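Local coordinates for protein terminase, large subunit (Enterobacteria phage P22, PDB 4DKW) that drives ATP-powered translocation of viral DNA into empty capsids and, through the nuclease domain held in this chain, cuts the genome to start and end packaging, at residues G72-K75 / S76-N79; G97-L100 / K101-A105; A175-Y178 / G179-R183. All coordinates share one frame; numbering follows the deposited sequence.

Contact 1. Residues G72-K75 / S76-N79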
ATOM      1  N   GLY A  72      -9.795 -13.312  -6.447  1.00 43.41           N
ATOM      2  CA  GLY A  72     -11.236 -13.430  -6.315  1.00 42.19           C
ATOM      3  C   GLY A  72     -11.846 -12.400  -5.376  1.00 47.77           C
ATOM      4  O   GLY A  72     -12.980 -11.966  -5.570  1.00 46.07           O
ATOM      5  N   ALA A  73     -11.090 -11.996  -4.362  1.00 46.51           N
ATOM      6  CA  ALA A  73     -11.589 -11.048  -3.368  1.00 44.30           C
ATOM      7  C   ALA A  73     -11.504  -9.578  -3.797  1.00 40.98           C
ATOM      8  O   ALA A  73     -12.257  -8.748  -3.280  1.00 40.72           O
ATOM      9  CB  ALA A  73     -10.878 -11.246  -2.035  1.00 39.85           C
ATOM     10  N   VAL A  74     -10.596  -9.247  -4.716  1.00 43.44           N
ATOM     11  CA  VAL A  74     -10.363  -7.836  -5.051  1.00 42.26           C
ATOM     12  C   VAL A  74     -10.436  -7.498  -6.538  1.00 42.35           C
ATOM     13  O   VAL A  74     -10.296  -6.330  -6.902  1.00 41.65           O
ATOM     14  CB  VAL A  74      -8.994  -7.317  -4.525  1.00 28.22           C
ATOM     15  CG1 VAL A  74      -8.831  -7.619  -3.039  1.00 29.09           C
ATOM     16  CG2 VAL A  74      -7.852  -7.905  -5.324  1.00 26.13           C
ATOM     17  N   LYS A  75     -10.650  -8.492  -7.399  1.00 45.01           N
ATOM     18  CA  LYS A  75     -10.568  -8.253  -8.848  1.00 44.02           C
ATOM     19  C   LYS A  75     -11.543  -7.202  -9.368  1.00 41.80           C
ATOM     20  O   LYS A  75     -11.282  -6.583 -10.400  1.00 35.54           O
ATOM     21  CB  LYS A  75     -10.722  -9.542  -9.664  1.00 43.81           C
ATOM     22  CG  LYS A  75     -12.048 -10.257  -9.504  1.00 46.99           C
ATOM     23  CD  LYS A  75     -12.021 -11.571 -10.261  1.00 53.72           C
ATOM     24  CE  LYS A  75     -13.308 -12.352 -10.078  1.00 64.36           C
ATOM     25  NZ  LYS A  75     -14.469 -11.596 -10.615  1.00 72.74           N
ATOM     26  N   SER A  76     -12.651  -7.002  -8.656  1.00 40.48           N
ATOM     27  CA  SER A  76     -13.644  -6.006  -9.057  1.00 40.07           C
ATOM     28  C   SER A  76     -13.036  -4.608  -9.140  1.00 41.31           C
ATOM     29  O   SER A  76     -13.379  -3.834 -10.038  1.00 41.89           O
ATOM     30  CB  SER A  76     -14.868  -6.014  -8.127  1.00 40.51           C
ATOM     31  OG  SER A  76     -14.506  -5.805  -6.772  1.00 41.23           O
ATOM     32  N   TRP A  77     -12.130  -4.292  -8.213  1.00 38.99           N
ATOM     33  CA  TRP A  77     -11.420  -3.012  -8.250  1.00 30.39           C
ATOM     34  C   TRP A  77      -9.952  -3.103  -8.708  1.00 31.46           C
ATOM     35  O   TRP A  77      -9.389  -2.119  -9.211  1.00 36.01           O
ATOM     36  CB  TRP A  77     -11.555  -2.226  -6.922  1.00 27.91           C
ATOM     37  CG  TRP A  77     -11.292  -2.987  -5.640  1.00 30.69           C
ATOM     38  CD1 TRP A  77     -12.212  -3.666  -4.885  1.00 29.68           C
ATOM     39  CD2 TRP A  77     -10.038  -3.113  -4.943  1.00 33.85           C
ATOM     40  NE1 TRP A  77     -11.606  -4.215  -3.777  1.00 26.45           N
ATOM     41  CE2 TRP A  77     -10.276  -3.889  -3.786  1.00 27.03           C
ATOM     42  CE3 TRP A  77      -8.739  -2.651  -5.185  1.00 26.95           C
ATOM     43  CZ2 TRP A  77      -9.263  -4.206  -2.878  1.00 26.76           C
ATOM     44  CZ3 TRP A  77      -7.736  -2.970  -4.279  1.00 20.51           C
ATOM     45  CH2 TRP A  77      -8.003  -3.743  -3.146  1.00 23.32           C
ATOM     46  N   ALA A  78      -9.346  -4.279  -8.551  1.00 31.79           N
ATOM     47  CA  ALA A  78      -7.931  -4.465  -8.872  1.00 27.70           C
ATOM     48  C   ALA A  78      -7.673  -4.739 -10.356  1.00 30.76           C
ATOM     49  O   ALA A  78      -6.543  -4.649 -10.815  1.00 30.84           O
ATOM     50  CB  ALA A  78      -7.339  -5.578  -8.016  1.00 27.26           C
ATOM     51  N   ASN A  79      -8.722  -5.084 -11.098  1.00 32.53           N
ATOM     52  CA  ASN A  79      -8.581  -5.468 -12.499  1.00 33.92           C
ATOM     53  C   ASN A  79      -7.891  -4.404 -13.359  1.00 36.61           C
ATOM     54  O   ASN A  79      -8.322  -3.251 -13.390  1.00 36.77           O
ATOM     55  CB  ASN A  79      -9.949  -5.825 -13.085  1.00 34.84           C
ATOM     56  CG  ASN A  79      -9.847  -6.529 -14.417  1.00 40.43           C
ATOM     57  OD1 ASN A  79      -8.904  -7.275 -14.672  1.00 45.86           O
ATOM     58  ND2 ASN A  79     -10.824  -6.295 -15.276  1.00 43.23           N
TER
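The indole of W77 lies across V74, three residues back along the end of helix 67-78. V74 CB sits over the face of the six-membered ring, a CH-pi contact with 3.9 Å from CB to the ring centroid. Its CG1 branch comes in toward the benzene side of the indole, 3.4 Å from W77 CZ2, while the other branch, CG2, turns to A78 and meets its CB at 3.6 Å. W77 can fold back in this way because its CG stands between the backbone N and the carbonyl carbon (chi1 48°), which lays the ring over the preceding turn.

Among the backbone bonds, V74 O is the shared acceptor. A78 N donates to V74 O at 2.8 Å, close to the carbonyl plane. W77 N donates to V74 O at 3.0 Å, from well above that plane. The same oxygen also lies 3.6 Å above the indole plane, offset toward the rim. K75 O then receives N79 N, at 3.0 Å and with a bent N-H angle of 136°, and N79 is the first residue to leave helical geometry.

Beyond the two segments, W60, H42 and F109 pack on V74, and R58 and D30 touch W77, so this last turn lies against the strands of the central sheet. The chemistry implies a helix end held in two ways: a carbonyl oxygen that accepts two N-H groups (a bifurcated acceptor) grips the backbone where the regular bonding pattern is broken by a kink, and the valine under one face, with R58 and D30 also touching the indole, probably limits its rotation.

Contact 2. Residues G97-L100 / K101-A105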
ATOM      1  N   GLY A  97      10.263 -12.403  -3.458  1.00 95.32           N
ATOM      2  CA  GLY A  97       9.489 -11.439  -4.218  1.00 76.73           C
ATOM      3  C   GLY A  97       9.101 -11.853  -5.618  1.00 72.37           C
ATOM      4  O   GLY A  97       7.915 -11.862  -5.945  1.00 63.94           O
ATOM      5  N   GLU A  98      10.093 -12.212  -6.434  1.00 83.99           N
ATOM      6  CA  GLU A  98       9.890 -12.470  -7.867  1.00 86.12           C
ATOM      7  C   GLU A  98       9.082 -13.729  -8.188  1.00 88.24           C
ATOM      8  O   GLU A  98       8.346 -13.762  -9.178  1.00 89.89           O
ATOM      9  CB  GLU A  98      11.232 -12.504  -8.616  1.00 82.38           C
ATOM     10  CG  GLU A  98      11.631 -11.189  -9.286  1.00 81.80           C
ATOM     11  CD  GLU A  98      12.108 -10.125  -8.295  1.00 85.78           C
ATOM     12  OE1 GLU A  98      12.339  -8.971  -8.719  1.00 87.20           O
ATOM     13  OE2 GLU A  98      12.242 -10.434  -7.090  1.00 80.05           O
ATOM     14  N   GLN A  99       9.227 -14.763  -7.363  1.00 86.05           N
ATOM     15  CA  GLN A  99       8.465 -15.992  -7.563  1.00 85.71           C
ATOM     16  C   GLN A  99       7.017 -15.836  -7.104  1.00 73.33           C
ATOM     17  O   GLN A  99       6.103 -16.400  -7.706  1.00 68.18           O
ATOM     18  CB  GLN A  99       9.123 -17.166  -6.842  1.00 96.69           C
ATOM     19  CG  GLN A  99       8.361 -18.475  -6.979  1.00108.92           C
ATOM     20  CD  GLN A  99       8.919 -19.572  -6.091  1.00122.72           C
ATOM     21  OE1 GLN A  99       8.277 -19.988  -5.126  1.00124.69           O
ATOM     22  NE2 GLN A  99      10.122 -20.042  -6.409  1.00126.94           N
ATOM     23  N   LEU A 100       6.817 -15.072  -6.033  1.00 67.19           N
ATOM     24  CA  LEU A 100       5.474 -14.760  -5.543  1.00 57.38           C
ATOM     25  C   LEU A 100       4.730 -13.846  -6.513  1.00 48.36           C
ATOM     26  O   LEU A 100       3.531 -14.017  -6.745  1.00 48.16           O
ATOM     27  CB  LEU A 100       5.540 -14.105  -4.160  1.00 54.08           C
ATOM     28  CG  LEU A 100       5.597 -15.036  -2.946  1.00 49.56           C
ATOM     29  CD1 LEU A 100       6.036 -14.268  -1.701  1.00 43.16           C
ATOM     30  CD2 LEU A 100       4.236 -15.692  -2.731  1.00 54.04           C
ATOM     31  N   LYS A 101       5.447 -12.881  -7.083  1.00 41.43           N
ATOM     32  CA  LYS A 101       4.863 -11.968  -8.058  1.00 45.90           C
ATOM     33  C   LYS A 101       4.343 -12.736  -9.276  1.00 46.46           C
ATOM     34  O   LYS A 101       3.324 -12.362  -9.861  1.00 47.10           O
ATOM     35  CB  LYS A 101       5.863 -10.862  -8.454  1.00 44.19           C
ATOM     36  CG  LYS A 101       6.429 -10.958  -9.866  1.00 49.55           C
ATOM     37  CD  LYS A 101       5.875  -9.847 -10.746  1.00 49.21           C
ATOM     38  CE  LYS A 101       6.093 -10.123 -12.241  1.00 52.29           C
ATOM     39  NZ  LYS A 101       7.519 -10.040 -12.681  1.00 52.11           N
ATOM     40  N   THR A 102       5.035 -13.821  -9.625  1.00 50.30           N
ATOM     41  CA  THR A 102       4.651 -14.691 -10.737  1.00 48.53           C
ATOM     42  C   THR A 102       3.320 -15.379 -10.460  1.00 49.86           C
ATOM     43  O   THR A 102       2.452 -15.443 -11.327  1.00 51.13           O
ATOM     44  CB  THR A 102       5.731 -15.762 -11.020  1.00 51.81           C
ATOM     45  OG1 THR A 102       6.956 -15.122 -11.403  1.00 57.76           O
ATOM     46  CG2 THR A 102       5.287 -16.717 -12.128  1.00 45.70           C
ATOM     47  N   GLN A 103       3.166 -15.893  -9.245  1.00 51.63           N
ATOM     48  CA  GLN A 103       1.930 -16.550  -8.835  1.00 53.78           C
ATOM     49  C   GLN A 103       0.761 -15.570  -8.876  1.00 51.83           C
ATOM     50  O   GLN A 103      -0.366 -15.945  -9.204  1.00 52.91           O
ATOM     51  CB  GLN A 103       2.067 -17.121  -7.420  1.00 62.44           C
ATOM     52  CG  GLN A 103       3.181 -18.143  -7.245  1.00 70.82           C
ATOM     53  CD  GLN A 103       3.379 -18.539  -5.792  1.00 77.41           C
ATOM     54  OE1 GLN A 103       2.550 -18.230  -4.931  1.00 82.02           O
ATOM     55  NE2 GLN A 103       4.489 -19.220  -5.510  1.00 80.25           N
ATOM     56  N   TYR A 104       1.036 -14.312  -8.537  1.00 47.97           N
ATOM     57  CA  TYR A 104       0.003 -13.274  -8.523  1.00 47.14           C
ATOM     58  C   TYR A 104      -0.347 -12.796  -9.935  1.00 42.53           C
ATOM     59  O   TYR A 104      -1.518 -12.554 -10.246  1.00 39.29           O
ATOM     60  CB  TYR A 104       0.417 -12.110  -7.615  1.00 38.69           C
ATOM     61  CG  TYR A 104       0.057 -12.333  -6.164  1.00 35.47           C
ATOM     62  CD1 TYR A 104      -1.053 -11.719  -5.604  1.00 32.16           C
ATOM     63  CD2 TYR A 104       0.807 -13.193  -5.364  1.00 43.50           C
ATOM     64  CE1 TYR A 104      -1.397 -11.932  -4.281  1.00 35.01           C
ATOM     65  CE2 TYR A 104       0.471 -13.415  -4.038  1.00 41.26           C
ATOM     66  CZ  TYR A 104      -0.633 -12.782  -3.503  1.00 37.61           C
ATOM     67  OH  TYR A 104      -0.974 -13.002  -2.186  1.00 39.89           O
ATOM     68  N   ALA A 105       0.670 -12.683 -10.787  1.00 41.79           N
ATOM     69  CA  ALA A 105       0.454 -12.356 -12.189  1.00 36.14           C
ATOM     70  C   ALA A 105      -0.377 -13.450 -12.852  1.00 37.09           C
ATOM     71  O   ALA A 105      -1.300 -13.165 -13.619  1.00 43.49           O
ATOM     72  CB  ALA A 105       1.785 -12.176 -12.905  1.00 33.91           C
TER
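G97 opens helix 97-107 by accepting the N-H of K101 at G97 O (2.9 Å), and K101 CB packs close to that same oxygen. At E98 the carbonyl has two partners: T102 OG1 donates to E98 O at 3.0 Å, in the carbonyl plane, while the backbone N of T102 adds a weak bond. The threonine hydroxyl gets there because OG1 is anti to its own carbonyl carbon (chi1 -62°), which directs it back to E98. The aliphatic CG of K101 also brushes this oxygen.

Q99 O receives a weak bond from Q103 N, and Q103 CG lies alongside it at 3.4 Å. The two glutamine amides come near each other with their planes 26° apart, but Q99 is poorly ordered. L100 completes the segment: its CD2 methyl approaches Q103 OE1 at 3.8 Å, and L100 O accepts Y104 N at 3.1 Å. That oxygen also sits in the plane of the Y104 ring, at its edge, 3.2 Å from Y104 CD2. The phenol end has its partner in Q40, and the ring packs against F34, M111, A67 and A70.

In this helix of a beta-alpha-beta unit, whose L100 side chain lies about 8 Å from a bound magnesium ion, a threonine hydroxyl thus shares the E98 carbonyl with a weak backbone bond and adds the shorter, in-plane link, while the Y104 edge makes a close approach to L100 O.

Contact 3. Residues A175-Y178 / G179-R183; sequences ATRY and GYMMR
M181 meets R177 and Y178 across the last full turn of helix 171-181. Its CB lies 3.5 Å from R177 O, the carbonyl that also accepts the N-H of M181 at 2.9 Å. CG comes closer still, 3.1 Å from the same R177 O: with chi1 at -69° it stands beside the backbone N, on the side of that carbonyl. SD, 3.6 Å from R177 O, lies beside two side chains that point the same way as the methionine. It approaches the R177 guanidinium obliquely, with NH1 4.0 Å away; at Y178 it comes to the edge of the ring, near its plane, 4.2 Å from CD1. The sulfur touches both, without a directed bond being assigned. The bend at chi3 (61°) then turns the terminal CE away from R177 and Y178. F118 packs on the methionine from a neighbouring loop.

The guanidinium is also held by a salt bridge from NH2 to D174, and helix 125-137 lies against the arginine through V125 and L132. Backbone bonds from G179, Y180, M181 and M182 to the carbonyls four residues earlier carry the helix to its end. There Y180 O takes both R183 N and R183 NH1, which arrive from opposite faces of the carbonyl plane; NH1 stands 2.9 Å from Y180 O and lies above one face of the Y180 ring, offset toward its rim.

This largely buried stretch belongs to a helix that begins at D171, which with D33 binds magnesium, and the Y178 side chain lies about 4 Å from that of D33. A helix late in the domain that carries a metal-binding aspartate and packs beside the central sheet is a recognised feature of the RNase H-like nuclease fold.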
ATOM      1  N   ALA A 175       2.092  -2.065   2.072  1.00 25.53           N
ATOM      2  CA  ALA A 175       1.460  -1.986   0.755  1.00 20.45           C
ATOM      3  C   ALA A 175       1.203  -0.537   0.333  1.00 25.84           C
ATOM      4  O   ALA A 175       1.532  -0.148  -0.786  1.00 25.83           O
ATOM      5  CB  ALA A 175       0.164  -2.788   0.734  1.00 17.14           C
ATOM      6  N   THR A 176       0.622   0.258   1.232  1.00 25.72           N
ATOM      7  CA  THR A 176       0.357   1.658   0.938  1.00 19.86           C
ATOM      8  C   THR A 176       1.643   2.376   0.570  1.00 21.06           C
ATOM      9  O   THR A 176       1.693   3.123  -0.399  1.00 25.18           O
ATOM     10  CB  THR A 176      -0.304   2.369   2.124  1.00 18.28           C
ATOM     11  OG1 THR A 176      -1.522   1.695   2.454  1.00 22.61           O
ATOM     12  CG2 THR A 176      -0.625   3.811   1.765  1.00 25.94           C
ATOM     13  N   ARG A 177       2.691   2.115   1.338  1.00 21.54           N
ATOM     14  CA  ARG A 177       3.988   2.723   1.113  1.00 18.55           C
ATOM     15  C   ARG A 177       4.554   2.299  -0.254  1.00 24.29           C
ATOM     16  O   ARG A 177       5.105   3.130  -0.992  1.00 22.49           O
ATOM     17  CB  ARG A 177       4.920   2.344   2.265  1.00 18.01           C
ATOM     18  CG  ARG A 177       6.025   3.329   2.539  1.00 24.76           C
ATOM     19  CD  ARG A 177       6.725   3.060   3.878  1.00 21.46           C
ATOM     20  NE  ARG A 177       6.752   1.636   4.217  1.00 25.83           N
ATOM     21  CZ  ARG A 177       7.546   0.736   3.644  1.00 22.41           C
ATOM     22  NH1 ARG A 177       8.394   1.104   2.691  1.00 17.93           N
ATOM     23  NH2 ARG A 177       7.484  -0.536   4.023  1.00 20.77           N
ATOM     24  N   TYR A 178       4.384   1.028  -0.613  1.00 21.52           N
ATOM     25  CA  TYR A 178       4.837   0.535  -1.930  1.00 23.61           C
ATOM     26  C   TYR A 178       4.125   1.207  -3.105  1.00 25.78           C
ATOM     27  O   TYR A 178       4.754   1.522  -4.121  1.00 26.53           O
ATOM     28  CB  TYR A 178       4.682  -0.986  -2.063  1.00 17.44           C
ATOM     29  CG  TYR A 178       5.426  -1.765  -1.008  1.00 28.57           C
ATOM     30  CD1 TYR A 178       6.636  -1.305  -0.502  1.00 25.24           C
ATOM     31  CD2 TYR A 178       4.912  -2.956  -0.506  1.00 27.50           C
ATOM     32  CE1 TYR A 178       7.310  -2.014   0.472  1.00 26.33           C
ATOM     33  CE2 TYR A 178       5.580  -3.669   0.461  1.00 28.62           C
ATOM     34  CZ  TYR A 178       6.779  -3.196   0.944  1.00 28.95           C
ATOM     35  OH  TYR A 178       7.449  -3.909   1.908  1.00 32.21           O
ATOM     36  N   GLY A 179       2.817   1.407  -2.970  1.00 20.78           N
ATOM     37  CA  GLY A 179       2.037   2.069  -3.999  1.00 19.18           C
ATOM     38  C   GLY A 179       2.480   3.509  -4.160  1.00 23.32           C
ATOM     39  O   GLY A 179       2.617   4.011  -5.274  1.00 22.08           O
ATOM     40  N   TYR A 180       2.707   4.172  -3.033  1.00 22.17           N
ATOM     41  CA  TYR A 180       3.207   5.536  -3.030  1.00 19.18           C
ATOM     42  C   TYR A 180       4.594   5.642  -3.695  1.00 19.00           C
ATOM     43  O   TYR A 180       4.846   6.535  -4.511  1.00 19.38           O
ATOM     44  CB  TYR A 180       3.228   6.097  -1.599  1.00 20.08           C
ATOM     45  CG  TYR A 180       3.919   7.438  -1.504  1.00 24.73           C
ATOM     46  CD1 TYR A 180       3.293   8.587  -1.950  1.00 15.37           C
ATOM     47  CD2 TYR A 180       5.202   7.552  -0.974  1.00 25.66           C
ATOM     48  CE1 TYR A 180       3.925   9.810  -1.893  1.00 22.05           C
ATOM     49  CE2 TYR A 180       5.845   8.786  -0.897  1.00 15.77           C
ATOM     50  CZ  TYR A 180       5.195   9.904  -1.367  1.00 23.62           C
ATOM     51  OH  TYR A 180       5.790  11.138  -1.318  1.00 25.67           O
ATOM     52  N   MET A 181       5.492   4.731  -3.349  1.00 24.27           N
ATOM     53  CA  MET A 181       6.842   4.741  -3.907  1.00 22.34           C
ATOM     54  C   MET A 181       6.820   4.599  -5.418  1.00 27.05           C
ATOM     55  O   MET A 181       7.602   5.238  -6.131  1.00 26.33           O
ATOM     56  CB  MET A 181       7.668   3.612  -3.307  1.00 23.28           C
ATOM     57  CG  MET A 181       7.999   3.820  -1.840  1.00 26.03           C
ATOM     58  SD  MET A 181       8.651   2.322  -1.072  1.00 28.19           S
ATOM     59  CE  MET A 181      10.118   2.052  -2.044  1.00 16.73           C
ATOM     60  N   MET A 182       5.908   3.764  -5.900  1.00 25.90           N
ATOM     61  CA  MET A 182       5.823   3.447  -7.320  1.00 26.69           C
ATOM     62  C   MET A 182       4.776   4.270  -8.067  1.00 24.96           C
ATOM     63  O   MET A 182       4.359   3.889  -9.157  1.00 24.53           O
ATOM     64  CB  MET A 182       5.531   1.958  -7.503  1.00 25.70           C
ATOM     65  CG  MET A 182       6.658   1.062  -7.052  1.00 27.14           C
ATOM     66  SD  MET A 182       8.090   1.110  -8.157  1.00 27.67           S
ATOM     67  CE  MET A 182       7.719  -0.201  -9.316  1.00 28.49           C
ATOM     68  N   ARG A 183       4.375   5.401  -7.492  1.00 23.00           N
ATOM     69  CA  ARG A 183       3.311   6.225  -8.055  1.00 22.57           C
ATOM     70  C   ARG A 183       3.582   6.696  -9.483  1.00 26.89           C
ATOM     71  O   ARG A 183       2.649   7.066 -10.198  1.00 25.05           O
ATOM     72  CB  ARG A 183       2.993   7.408  -7.137  1.00 22.30           C
ATOM     73  CG  ARG A 183       4.106   8.423  -6.983  1.00 21.16           C
ATOM     74  CD  ARG A 183       3.754   9.411  -5.903  1.00 20.47           C
ATOM     75  NE  ARG A 183       4.767  10.453  -5.737  1.00 21.18           N
ATOM     76  CZ  ARG A 183       5.906  10.294  -5.067  1.00 24.31           C
ATOM     77  NH1 ARG A 183       6.198   9.127  -4.507  1.00 20.91           N
ATOM     78  NH2 ARG A 183       6.760  11.301  -4.962  1.00 23.94           N
TER

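Overall arrangement
All three contacts are local, each within a single helix, and they follow one another along the chain: contact 1 at the end of helix 67-78, contact 2 in helix 97-107, contact 3 in helix 171-181. Their centres lie 17 to 18 Å apart and none touches another, the nearest atoms staying about 8 to 10 Å away. Contact 3 is buried, about 5 Å from the centre of the chain, whereas contacts 1 and 2 lie 15 and 17 Å out. Helices 67-78 and 171-181 both pack on strands 40-48 and 53-62, and Y104 joins helix 97-107 to helix 67-78. All three lie in the RNase H-like nuclease domain, on helices that pack around its mixed sheet, with contacts 2 and 3 nearer the magnesium-binding aspartates.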